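Local coordinates for protein glycoside Hydrolase (Bacteroides uniformis, PDB 5T99) that probably hydrolyses galactosides during the breakdown of agarose-derived sugars and binds the galactose mimic d-galacto-isofagomine in its pocket, at residues 239-242 with 243-246; 175-178 with 179-183; 397-400 with 401-405. All blocks are in the same frame, centred on the assembly; numbering follows the deposited sequence.

Contact 1: residues 239-242 with 243-246; sequences EVAA and GEQG
A type II beta turn running from Ala241 to Glu244 reverses the chain at one end of the beta sandwich of the glycoside hydrolase family 2 domain, with Ala242 and Gly243 at its two corners. It does not make a hairpin: the strands on either side do not pair but form a beta arch. Strand 230-240 leaves the sheet in which it pairs with strand 215-224, and strand 245-255 enters the other layer of the sandwich, beside strand 198-209.

Its closing bond runs from Glu244 N to Ala241 O, at 3.0 Å, with an N-H...O angle of 150°; the donor sits above the carbonyl plane and misses the lone pairs. At the second corner Gly243 has phi +78°, and a side chain there would run into the carbonyl oxygen of Ala242. Glu244 lays its aliphatic part against the backbone of the turn: its CB is 3.4 Å from Ala241 O, and its CG is 3.6 Å from Ala242 O and also touches Ala241 CB. The side chain then bends at chi2, taking the carboxylate away from the turn.

Asn209 ND2, at the end of strand 198-209, donates to Val240 O on the way into the turn, and Asn214 OD1, just before strand 215-224, accepts a bond from Ala242 N at its first corner.

Inside the arch sits Val240, the buried residue of the set. With CG1 anti to the backbone N (chi1 -167°), that methyl is put over the returning backbone, 3.6 Å from Gly246 N. Gly246 offers no side chain where one would point at the valine and crowd its CG2. The closest approach of the valine is made by CG1, 3.2 Å from Glu244 O.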
ATOM      1  N   GLU A 239     -23.122 -31.046  -8.367  1.00 29.80           N
ATOM      2  CA  GLU A 239     -23.586 -32.039  -7.390  1.00 31.86           C
ATOM      3  C   GLU A 239     -22.632 -32.068  -6.202  1.00 29.15           C
ATOM      4  O   GLU A 239     -21.433 -32.257  -6.368  1.00 28.32           O
ATOM      5  CB  GLU A 239     -23.637 -33.446  -7.989  1.00 36.55           C
ATOM      6  CG  GLU A 239     -24.795 -33.702  -8.943  1.00 42.26           C
ATOM      7  CD  GLU A 239     -25.290 -35.145  -8.893  1.00 47.35           C
ATOM      8  OE1 GLU A 239     -25.107 -35.871  -9.898  1.00 52.39           O
ATOM      9  OE2 GLU A 239     -25.851 -35.549  -7.843  1.00 47.76           O
ATOM     10  N   VAL A 240     -23.181 -31.891  -5.009  1.00 27.40           N
ATOM     11  CA  VAL A 240     -22.410 -31.939  -3.780  1.00 26.61           C
ATOM     12  C   VAL A 240     -23.155 -32.819  -2.789  1.00 26.24           C
ATOM     13  O   VAL A 240     -24.332 -32.583  -2.507  1.00 27.19           O
ATOM     14  CB  VAL A 240     -22.230 -30.533  -3.176  1.00 26.57           C
ATOM     15  CG1 VAL A 240     -21.168 -30.548  -2.089  1.00 26.24           C
ATOM     16  CG2 VAL A 240     -21.884 -29.510  -4.261  1.00 26.88           C
ATOM     17  N   ALA A 241     -22.472 -33.834  -2.265  1.00 25.78           N
ATOM     18  CA  ALA A 241     -23.044 -34.700  -1.232  1.00 25.75           C
ATOM     19  C   ALA A 241     -23.147 -33.978   0.106  1.00 26.11           C
ATOM     20  O   ALA A 241     -22.480 -32.954   0.334  1.00 25.72           O
ATOM     21  CB  ALA A 241     -22.217 -35.966  -1.078  1.00 25.39           C
ATOM     22  N   ALA A 242     -23.983 -34.533   0.986  1.00 26.29           N
ATOM     23  CA  ALA A 242     -24.222 -33.970   2.315  1.00 26.47           C
ATOM     24  C   ALA A 242     -22.932 -33.893   3.099  1.00 26.52           C
ATOM     25  O   ALA A 242     -22.146 -34.841   3.105  1.00 26.21           O
ATOM     26  CB  ALA A 242     -25.226 -34.811   3.080  1.00 27.71           C
ATOM     27  N   GLY A 243     -22.712 -32.741   3.726  1.00 27.39           N
ATOM     28  CA  GLY A 243     -21.516 -32.482   4.510  1.00 28.21           C
ATOM     29  C   GLY A 243     -20.269 -32.151   3.712  1.00 30.12           C
ATOM     30  O   GLY A 243     -19.238 -31.838   4.316  1.00 31.65           O
ATOM     31  N   GLU A 244     -20.354 -32.192   2.376  1.00 31.24           N
ATOM     32  CA  GLU A 244     -19.180 -32.100   1.498  1.00 32.28           C
ATOM     33  C   GLU A 244     -19.170 -30.774   0.748  1.00 29.90           C
ATOM     34  O   GLU A 244     -20.109 -29.981   0.836  1.00 28.43           O
ATOM     35  CB  GLU A 244     -19.147 -33.265   0.480  1.00 35.18           C
ATOM     36  CG  GLU A 244     -19.167 -34.666   1.078  1.00 37.39           C
ATOM     37  CD  GLU A 244     -17.796 -35.170   1.497  1.00 41.41           C
ATOM     38  OE1 GLU A 244     -16.963 -34.374   2.011  1.00 40.44           O
ATOM     39  OE2 GLU A 244     -17.560 -36.389   1.301  1.00 45.49           O
ATOM     40  N   GLN A 245     -18.080 -30.566   0.017  1.00 28.92           N
ATOM     41  CA  GLN A 245     -17.831 -29.378  -0.783  1.00 27.68           C
ATOM     42  C   GLN A 245     -17.451 -29.845  -2.185  1.00 26.06           C
ATOM     43  O   GLN A 245     -16.679 -30.784  -2.332  1.00 25.56           O
ATOM     44  CB  GLN A 245     -16.662 -28.641  -0.156  1.00 27.58           C
ATOM     45  CG  GLN A 245     -16.371 -27.261  -0.687  1.00 27.78           C
ATOM     46  CD  GLN A 245     -14.998 -26.771  -0.237  1.00 26.65           C
ATOM     47  OE1 GLN A 245     -13.965 -27.237  -0.737  1.00 26.48           O
ATOM     48  NE2 GLN A 245     -14.979 -25.836   0.700  1.00 25.01           N
ATOM     49  N   GLY A 246     -18.012 -29.204  -3.205  1.00 24.17           N
ATOM     50  CA  GLY A 246     -17.716 -29.547  -4.600  1.00 23.02           C
ATOM     51  C   GLY A 246     -17.318 -28.326  -5.405  1.00 21.43           C
ATOM     52  O   GLY A 246     -17.613 -27.197  -5.002  1.00 21.01           O
TER

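Contact 2: residues 175-178 with 179-183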
ATOM      1  N   ARG A 175     -20.869 -13.072   8.291  1.00 24.29           N
ATOM      2  CA  ARG A 175     -21.394 -13.806   7.137  1.00 25.30           C
ATOM      3  C   ARG A 175     -22.479 -14.750   7.624  1.00 25.75           C
ATOM      4  O   ARG A 175     -22.210 -15.666   8.411  1.00 27.02           O
ATOM      5  CB  ARG A 175     -20.271 -14.575   6.433  1.00 25.86           C
ATOM      6  CG  ARG A 175     -19.349 -13.665   5.627  1.00 26.93           C
ATOM      7  CD  ARG A 175     -17.943 -14.220   5.453  1.00 27.62           C
ATOM      8  NE  ARG A 175     -16.989 -13.169   5.084  1.00 28.39           N
ATOM      9  CZ  ARG A 175     -15.655 -13.287   5.109  1.00 29.06           C
ATOM     10  NH1 ARG A 175     -15.058 -14.436   5.473  1.00 28.64           N
ATOM     11  NH2 ARG A 175     -14.902 -12.239   4.759  1.00 29.14           N
ATOM     12  N   VAL A 176     -23.709 -14.501   7.183  1.00 25.85           N
ATOM     13  CA  VAL A 176     -24.849 -15.307   7.549  1.00 26.13           C
ATOM     14  C   VAL A 176     -25.306 -15.977   6.266  1.00 26.89           C
ATOM     15  O   VAL A 176     -25.740 -15.297   5.335  1.00 26.48           O
ATOM     16  CB  VAL A 176     -25.970 -14.441   8.153  1.00 27.06           C
ATOM     17  CG1 VAL A 176     -27.229 -15.273   8.415  1.00 27.50           C
ATOM     18  CG2 VAL A 176     -25.487 -13.792   9.442  1.00 27.18           C
ATOM     19  N   ASP A 177     -25.192 -17.301   6.211  1.00 27.24           N
ATOM     20  CA  ASP A 177     -25.558 -18.065   5.024  1.00 27.14           C
ATOM     21  C   ASP A 177     -26.616 -19.132   5.313  1.00 25.88           C
ATOM     22  O   ASP A 177     -26.756 -19.579   6.447  1.00 26.19           O
ATOM     23  CB  ASP A 177     -24.309 -18.723   4.434  1.00 28.24           C
ATOM     24  CG  ASP A 177     -23.415 -17.732   3.719  1.00 29.59           C
ATOM     25  OD1 ASP A 177     -23.511 -17.635   2.484  1.00 29.35           O
ATOM     26  OD2 ASP A 177     -22.626 -17.037   4.392  1.00 31.87           O
ATOM     27  N   ASN A 178     -27.355 -19.527   4.273  1.00 24.09           N
ATOM     28  CA  ASN A 178     -28.146 -20.761   4.297  1.00 23.65           C
ATOM     29  C   ASN A 178     -27.183 -21.934   4.195  1.00 23.61           C
ATOM     30  O   ASN A 178     -25.996 -21.740   3.949  1.00 23.91           O
ATOM     31  CB  ASN A 178     -29.161 -20.795   3.151  1.00 23.08           C
ATOM     32  CG  ASN A 178     -30.170 -19.669   3.242  1.00 22.77           C
ATOM     33  OD1 ASN A 178     -30.896 -19.557   4.232  1.00 22.28           O
ATOM     34  ND2 ASN A 178     -30.204 -18.810   2.237  1.00 22.39           N
ATOM     35  N   LYS A 179     -27.690 -23.148   4.383  1.00 23.73           N
ATOM     36  CA  LYS A 179     -26.824 -24.325   4.479  1.00 23.84           C
ATOM     37  C   LYS A 179     -26.247 -24.849   3.138  1.00 23.49           C
ATOM     38  O   LYS A 179     -25.407 -25.772   3.144  1.00 22.90           O
ATOM     39  CB  LYS A 179     -27.536 -25.428   5.251  1.00 25.07           C
ATOM     40  CG  LYS A 179     -27.713 -25.070   6.717  1.00 26.66           C
ATOM     41  CD  LYS A 179     -28.397 -26.181   7.493  1.00 27.73           C
ATOM     42  CE  LYS A 179     -28.713 -25.744   8.916  1.00 28.60           C
ATOM     43  NZ  LYS A 179     -28.931 -26.910   9.815  1.00 29.05           N
ATOM     44  N   VAL A 180     -26.685 -24.273   2.012  1.00 21.67           N
ATOM     45  CA  VAL A 180     -26.005 -24.433   0.733  1.00 20.67           C
ATOM     46  C   VAL A 180     -25.450 -23.072   0.320  1.00 19.67           C
ATOM     47  O   VAL A 180     -26.206 -22.133   0.062  1.00 18.57           O
ATOM     48  CB  VAL A 180     -26.946 -24.985  -0.357  1.00 21.08           C
ATOM     49  CG1 VAL A 180     -26.162 -25.320  -1.620  1.00 20.89           C
ATOM     50  CG2 VAL A 180     -27.683 -26.224   0.146  1.00 21.53           C
ATOM     51  N   TYR A 181     -24.128 -22.969   0.247  1.00 19.25           N
ATOM     52  CA  TYR A 181     -23.478 -21.671   0.040  1.00 19.26           C
ATOM     53  C   TYR A 181     -22.041 -21.788  -0.460  1.00 18.68           C
ATOM     54  O   TYR A 181     -21.396 -22.846  -0.357  1.00 17.97           O
ATOM     55  CB  TYR A 181     -23.453 -20.867   1.354  1.00 19.61           C
ATOM     56  CG  TYR A 181     -22.546 -21.496   2.402  1.00 20.36           C
ATOM     57  CD1 TYR A 181     -21.278 -20.980   2.665  1.00 20.49           C
ATOM     58  CD2 TYR A 181     -22.944 -22.638   3.097  1.00 20.89           C
ATOM     59  CE1 TYR A 181     -20.446 -21.570   3.606  1.00 20.71           C
ATOM     60  CE2 TYR A 181     -22.113 -23.245   4.036  1.00 20.76           C
ATOM     61  CZ  TYR A 181     -20.872 -22.709   4.291  1.00 20.82           C
ATOM     62  OH  TYR A 181     -20.067 -23.322   5.223  1.00 20.65           O
ATOM     63  N   ILE A 182     -21.550 -20.651  -0.947  1.00 18.25           N
ATOM     64  CA  ILE A 182     -20.161 -20.483  -1.372  1.00 18.29           C
ATOM     65  C   ILE A 182     -19.298 -20.107  -0.149  1.00 18.53           C
ATOM     66  O   ILE A 182     -19.507 -19.042   0.424  1.00 18.12           O
ATOM     67  CB  ILE A 182     -20.077 -19.398  -2.476  1.00 17.63           C
ATOM     68  CG1 ILE A 182     -20.833 -19.870  -3.726  1.00 17.39           C
ATOM     69  CG2 ILE A 182     -18.635 -19.065  -2.825  1.00 17.26           C
ATOM     70  CD1 ILE A 182     -21.246 -18.745  -4.648  1.00 17.57           C
ATOM     71  N   PRO A 183     -18.329 -20.973   0.248  1.00 19.19           N
ATOM     72  CA  PRO A 183     -17.441 -20.688   1.394  1.00 20.24           C
ATOM     73  C   PRO A 183     -16.392 -19.655   1.041  1.00 21.59           C
ATOM     74  O   PRO A 183     -16.410 -19.145  -0.087  1.00 21.72           O
ATOM     75  CB  PRO A 183     -16.799 -22.039   1.685  1.00 19.98           C
ATOM     76  CG  PRO A 183     -16.752 -22.704   0.350  1.00 19.89           C
ATOM     77  CD  PRO A 183     -17.961 -22.237  -0.411  1.00 19.36           C
TER
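Asn178 and Tyr181 meet through a backbone oxygen and a ring: Asn178 O lies 3.3 Å from Tyr181 CD2, approaching the ring obliquely. The amide of Asn178 is turned away from this contact, its ND2 bonded to Thr281 O and its OD1 to Lys101 NZ. Lys179 makes the bend between them. Its carbonyl carbon lies in the ring plane at the edge of Tyr181, while its own CB rests 3.7 Å from Asn178 C and its extended chain leads outward.

Tyr181 takes chi1 +68°, which folds CG back between its backbone N and carbonyl carbon and brings the side chain against Asp177. The two side chains cross at about a right angle, Asp177 CB standing 3.9 Å from Tyr181 CG and OD1 3.4 Å from Tyr181 CB. The carboxylate keeps its salt bridge to Arg104 through OD2. With an alanine here in place of the tyrosine, the ring is gone, which is likely to open a gap against Asp177 and beside Ile102 and Arg104, which the Tyr181 side chain also touches.

This close-packed bend is the junction between two beta domains of a family 2 glycoside hydrolase: strand 172-177 finishes in the sugar-binding domain, and strand 180-194 opens the sandwich domain that follows.

Contact 3: residues 397-400 with 401-405; sequences TSLI and MRDRN. With EDO (1,2-ethanediol), chain J; EDO (1,2-ethanediol), chain K.
Ile400 O is wrapped by Arg404 at the last turn of helix 388-403. The arginine's CB and CG stand 3.0 Å and 3.1 Å from that oxygen, and its backbone N gives it a weak bond. With chi1 +65°, Arg404 CG is folded between the backbone N and carbonyl carbon, which draws the extended chain back across Ile400 at about a right angle. Met401 SD lies over one face of the guanidinium, 3.4 Å above its plane and toward the rim. At the guanidinium edge NH1 bonds weakly to O2 of a 1,2-ethanediol (chain K); another (chain J) sits by Arg404 O and Asn405 O, both probably from crystallisation liquor.

One turn earlier, Met401 N reaches Thr397 O at 2.9 Å, almost in line with the carbonyl bond, and Thr397 CG2 runs alongside Met401 CG. Elsewhere on the helix, Leu399 CD1 touches Asp403 OD2 at 3.3 Å. That carboxylate is gripped side-on by Arg402: NE binds OD1 at 2.7 Å, and NH2 meets the syn lone pair of OD2 at an N-H...O angle of 173°, in the guanidinium plane.

Further out, Pro352 O takes a second bond from Arg402 NH2, and Tyr188 makes a cation-pi contact with Arg404. Trp412 touches Ile400, Asp403 and Arg404, packing the helix against strand 409-416 of its beta-alpha-beta unit. Asn405 bonds to the backbone of Val187 and Val189 in the neighbouring sandwich domain.

Asp369 brings a second carboxylate close to Asp403 OD2, near the negative end of the helix, so the two-pronged hold of Arg402 probably offsets charge that would be costly there.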
ATOM      1  N   THR A 397      -1.200 -20.309   0.803  1.00 15.95           N
ATOM      2  CA  THR A 397      -2.460 -20.729   0.227  1.00 16.05           C
ATOM      3  C   THR A 397      -3.540 -19.674   0.484  1.00 16.24           C
ATOM      4  O   THR A 397      -4.244 -19.279  -0.442  1.00 15.67           O
ATOM      5  CB  THR A 397      -2.898 -22.116   0.735  1.00 16.09           C
ATOM      6  OG1 THR A 397      -1.961 -23.098   0.278  1.00 16.20           O
ATOM      7  CG2 THR A 397      -4.324 -22.491   0.226  1.00 15.86           C
ATOM      8  N   SER A 398      -3.633 -19.197   1.721  1.00 16.60           N
ATOM      9  CA  SER A 398      -4.624 -18.165   2.082  1.00 16.99           C
ATOM     10  C   SER A 398      -4.447 -16.868   1.288  1.00 16.83           C
ATOM     11  O   SER A 398      -5.432 -16.262   0.868  1.00 17.37           O
ATOM     12  CB  SER A 398      -4.576 -17.862   3.582  1.00 17.50           C
ATOM     13  OG  SER A 398      -5.530 -16.874   3.904  1.00 18.67           O
ATOM     14  N   LEU A 399      -3.200 -16.456   1.074  1.00 16.18           N
ATOM     15  CA  LEU A 399      -2.900 -15.277   0.270  1.00 16.11           C
ATOM     16  C   LEU A 399      -3.388 -15.431  -1.185  1.00 16.19           C
ATOM     17  O   LEU A 399      -4.040 -14.548  -1.736  1.00 15.71           O
ATOM     18  CB  LEU A 399      -1.391 -15.009   0.283  1.00 16.14           C
ATOM     19  CG  LEU A 399      -0.861 -13.951  -0.691  1.00 16.25           C
ATOM     20  CD1 LEU A 399      -1.440 -12.589  -0.323  1.00 16.54           C
ATOM     21  CD2 LEU A 399       0.661 -13.939  -0.712  1.00 16.34           C
ATOM     22  N   ILE A 400      -3.037 -16.543  -1.813  1.00 16.36           N
ATOM     23  CA  ILE A 400      -3.363 -16.748  -3.223  1.00 16.38           C
ATOM     24  C   ILE A 400      -4.878 -16.912  -3.415  1.00 16.74           C
ATOM     25  O   ILE A 400      -5.438 -16.354  -4.353  1.00 15.84           O
ATOM     26  CB  ILE A 400      -2.552 -17.918  -3.806  1.00 16.31           C
ATOM     27  CG1 ILE A 400      -1.073 -17.519  -3.862  1.00 16.13           C
ATOM     28  CG2 ILE A 400      -3.054 -18.302  -5.195  1.00 16.81           C
ATOM     29  CD1 ILE A 400      -0.129 -18.670  -4.109  1.00 16.23           C
ATOM     30  N   MET A 401      -5.528 -17.627  -2.500  1.00 17.37           N
ATOM     31  CA  MET A 401      -6.982 -17.791  -2.536  1.00 18.61           C
ATOM     32  C   MET A 401      -7.709 -16.442  -2.384  1.00 18.08           C
ATOM     33  O   MET A 401      -8.705 -16.182  -3.072  1.00 18.36           O
ATOM     34  CB  MET A 401      -7.446 -18.749  -1.433  1.00 20.49           C
ATOM     35  CG  MET A 401      -6.960 -20.183  -1.569  1.00 22.09           C
ATOM     36  SD  MET A 401      -7.747 -21.046  -2.921  1.00 26.80           S
ATOM     37  CE  MET A 401      -9.284 -21.490  -2.101  1.00 25.79           C
ATOM     38  N   ARG A 402      -7.187 -15.589  -1.503  1.00 16.69           N
ATOM     39  CA  ARG A 402      -7.732 -14.252  -1.271  1.00 15.86           C
ATOM     40  C   ARG A 402      -7.556 -13.339  -2.479  1.00 15.24           C
ATOM     41  O   ARG A 402      -8.493 -12.620  -2.840  1.00 14.50           O
ATOM     42  CB  ARG A 402      -7.044 -13.604  -0.050  1.00 15.97           C
ATOM     43  CG  ARG A 402      -7.694 -12.339   0.501  1.00 15.96           C
ATOM     44  CD  ARG A 402      -6.830 -11.633   1.551  1.00 15.79           C
ATOM     45  NE  ARG A 402      -5.686 -10.966   0.939  1.00 15.78           N
ATOM     46  CZ  ARG A 402      -4.925 -10.029   1.511  1.00 15.96           C
ATOM     47  NH1 ARG A 402      -5.146  -9.600   2.763  1.00 16.29           N
ATOM     48  NH2 ARG A 402      -3.927  -9.499   0.809  1.00 15.51           N
ATOM     49  N   ASP A 403      -6.369 -13.363  -3.094  1.00 14.37           N
ATOM     50  CA  ASP A 403      -5.995 -12.332  -4.075  1.00 14.17           C
ATOM     51  C   ASP A 403      -5.965 -12.741  -5.556  1.00 13.88           C
ATOM     52  O   ASP A 403      -5.727 -11.888  -6.403  1.00 13.70           O
ATOM     53  CB  ASP A 403      -4.631 -11.723  -3.708  1.00 14.33           C
ATOM     54  CG  ASP A 403      -4.646 -11.005  -2.380  1.00 14.20           C
ATOM     55  OD1 ASP A 403      -5.749 -10.840  -1.807  1.00 13.97           O
ATOM     56  OD2 ASP A 403      -3.548 -10.611  -1.907  1.00 13.65           O
ATOM     57  N   ARG A 404      -6.230 -14.007  -5.877  1.00 13.73           N
ATOM     58  CA  ARG A 404      -6.067 -14.486  -7.256  1.00 13.78           C
ATOM     59  C   ARG A 404      -7.134 -14.014  -8.258  1.00 13.67           C
ATOM     60  O   ARG A 404      -7.099 -14.430  -9.412  1.00 13.35           O
ATOM     61  CB  ARG A 404      -5.965 -16.010  -7.302  1.00 13.81           C
ATOM     62  CG  ARG A 404      -7.219 -16.759  -6.858  1.00 13.70           C
ATOM     63  CD  ARG A 404      -6.900 -18.229  -6.766  1.00 13.56           C
ATOM     64  NE  ARG A 404      -8.026 -19.037  -6.340  1.00 13.67           N
ATOM     65  CZ  ARG A 404      -8.060 -20.370  -6.394  1.00 14.22           C
ATOM     66  NH1 ARG A 404      -7.023 -21.067  -6.868  1.00 14.19           N
ATOM     67  NH2 ARG A 404      -9.147 -21.024  -5.974  1.00 14.48           N
ATOM     68  N   ASN A 405      -8.082 -13.192  -7.813  1.00 13.65           N
ATOM     69  CA  ASN A 405      -9.010 -12.510  -8.712  1.00 13.82           C
ATOM     70  C   ASN A 405      -8.680 -11.051  -8.998  1.00 13.76           C
ATOM     71  O   ASN A 405      -9.270 -10.477  -9.915  1.00 14.52           O
ATOM     72  CB  ASN A 405     -10.427 -12.613  -8.167  1.00 13.70           C
ATOM     73  CG  ASN A 405     -10.850 -14.045  -7.982  1.00 14.08           C
ATOM     74  OD1 ASN A 405     -10.661 -14.860  -8.886  1.00 14.74           O
ATOM     75  ND2 ASN A 405     -11.408 -14.377  -6.812  1.00 14.02           N
TER
HETATM   76  C1  EDO J 908      -7.809 -12.423 -13.022  1.00 24.28           C
HETATM   77  O1  EDO J 908      -7.842 -13.557 -12.118  1.00 24.12           O
HETATM   78  C2  EDO J 908      -9.190 -11.794 -13.241  1.00 23.70           C
HETATM   79  O2  EDO J 908      -9.267 -10.434 -12.763  1.00 22.22           O
HETATM   80  C1  EDO K 909      -8.837 -25.029  -7.407  1.00 38.88           C
HETATM   81  O1  EDO K 909      -9.073 -26.180  -8.230  1.00 36.72           O
HETATM   82  C2  EDO K 909      -7.364 -24.640  -7.358  1.00 39.10           C
HETATM   83  O2  EDO K 909      -6.959 -24.353  -6.013  1.00 38.93           O

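From the N terminus the order is contact 2, contact 1, contact 3; they follow in series, none nesting within or crossing another, and each closes only a short local bend or helical turn. Contact 2 hands the chain from the sugar-binding domain to the sandwich domain, contact 1 turns it from one sheet of that sandwich to the other, and contact 3 ends a helix of the barrel. Contacts 1 and 2 touch, with Gln245 NE2 3.6 Å from Pro183 CG, and share the sheet of strands 180-194, 198-209 and 245-255. Contact 3, its centre about 20 Å from that of contact 2, meets strand 180-194 farther along.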